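Local coordinates for PTS-dependent dihydroxyacetone kinase operon regulatory protein (Escherichia coli, PDB 4LRZ), which activates transcription of the dhaKLM operon from a sigma-70 promoter and represses its own expression, this chain being its N-terminal part, probably the sensor region, at residues L150-S153 against K154-T158. Residues are numbered along the deposited sequence; the frame is centred on the assembly and turned at random.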
# COMPACT_ATOMS: atom_id res chain seq x y z
N LEU F 150 10.08 7.18 9.92
CA LEU F 150 9.45 6.49 8.83
C LEU F 150 10.33 6.25 7.63
O LEU F 150 11.32 6.98 7.38
CB LEU F 150 8.14 7.14 8.42
CG LEU F 150 8.12 8.29 7.45
CD1 LEU F 150 7.28 7.81 6.33
CD2 LEU F 150 7.44 9.44 8.17
N PHE F 151 9.92 5.24 6.88
CA PHE F 151 10.77 4.66 5.84
C PHE F 151 10.22 4.70 4.41
O PHE F 151 9.04 4.67 4.19
CB PHE F 151 11.22 3.26 6.27
CG PHE F 151 11.96 3.24 7.60
CD1 PHE F 151 13.32 3.52 7.65
CD2 PHE F 151 11.28 2.96 8.80
CE1 PHE F 151 14.04 3.51 8.92
CE2 PHE F 151 11.95 2.92 10.05
CZ PHE F 151 13.34 3.21 10.11
N ASP F 152 11.14 4.77 3.46
CA ASP F 152 10.90 4.79 2.02
C ASP F 152 9.93 3.77 1.45
O ASP F 152 9.11 3.16 2.16
CB ASP F 152 12.25 4.57 1.28
CG ASP F 152 12.88 5.84 0.90
OD1 ASP F 152 12.17 6.85 1.04
OD2 ASP F 152 14.06 5.87 0.48
N SER F 153 10.05 3.64 0.13
CA SER F 153 9.45 2.59 -0.66
C SER F 153 10.52 1.47 -0.68
O SER F 153 10.23 0.30 -0.85
CB SER F 153 9.18 3.14 -2.09
OG SER F 153 9.31 4.60 -2.16
N LYS F 154 11.76 1.86 -0.42
CA LYS F 154 12.96 1.06 -0.65
C LYS F 154 13.70 0.82 0.66
O LYS F 154 14.86 0.39 0.66
CB LYS F 154 13.88 1.83 -1.64
CG LYS F 154 13.25 2.15 -3.03
CD LYS F 154 13.35 0.96 -4.06
CE LYS F 154 11.96 0.45 -4.58
NZ LYS F 154 11.06 1.51 -5.17
N GLY F 155 13.05 1.17 1.77
CA GLY F 155 13.50 0.79 3.11
C GLY F 155 14.39 1.72 3.91
O GLY F 155 14.76 1.37 5.04
N ARG F 156 14.77 2.88 3.38
CA ARG F 156 15.62 3.80 4.17
C ARG F 156 14.85 4.95 4.80
O ARG F 156 13.70 5.20 4.44
CB ARG F 156 16.84 4.35 3.39
CG ARG F 156 16.59 4.73 1.94
CD ARG F 156 17.36 6.02 1.56
NE ARG F 156 18.19 5.84 0.37
CZ ARG F 156 17.75 5.84 -0.89
NH1 ARG F 156 18.61 5.63 -1.90
NH2 ARG F 156 16.45 6.04 -1.14
N LEU F 157 15.52 5.62 5.72
CA LEU F 157 14.92 6.65 6.57
C LEU F 157 14.59 7.88 5.73
O LEU F 157 15.37 8.33 4.88
CB LEU F 157 15.83 6.97 7.76
CG LEU F 157 15.56 8.18 8.67
CD1 LEU F 157 14.54 7.85 9.72
CD2 LEU F 157 16.88 8.60 9.32
N THR F 158 13.41 8.40 5.94
CA THR F 158 12.92 9.49 5.09
C THR F 158 12.30 10.59 5.92
O THR F 158 12.12 11.70 5.46
CB THR F 158 12.08 8.95 3.88
OG1 THR F 158 12.07 9.93 2.84
CG2 THR F 158 10.62 8.39 4.24
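The Phe151 ring turns an edge to the returning strand: Arg156 C and Leu157 N lie near its plane, with CD1 3.6 Å from Leu157 N, while a basic side chain of another protein's chain makes a cation-pi contact with the ring. CG of Phe151 stands beside the backbone N (chi1 -58°), and CE1 thereby reaches Leu157 CB at 4.1 Å; Phe151 and Leu157 form a non-hydrogen-bonded antiparallel pair, their side chains on the same face of the sheet. The Arg156 guanidinium meets Asp152 at an edge, almost in its own plane: NH2 donates to OD2 at 2.9 Å in a salt bridge, although the carboxylate plane is turned 84° from the guanidinium. Arg156 CG and CD also lie against this oxygen, and Asp152 OD1 approaches Thr158 CB at 3.5 Å. An alanine in place of Asp152 would probably leave the arginine without this anionic mate and free its exposed end to swing. Backbone bonds close the hairpin, Asp152 N to Arg156 O at 2.8 Å and Thr158 N to Leu150 O at 2.9 Å; at Gly155 (phi 93°) a CB would jam against the carbonyl O of Lys154. On the buried side Leu150 CD1 packs on Thr158 CG2, and Thr158 OG1 hydrogen-bonds Lys50 NZ. The hairpin joins strands 143-151 and 157-166 of the antiparallel GAF-domain sheet, with Leu150, Ser153 and Lys154 touching the long helix 174-211.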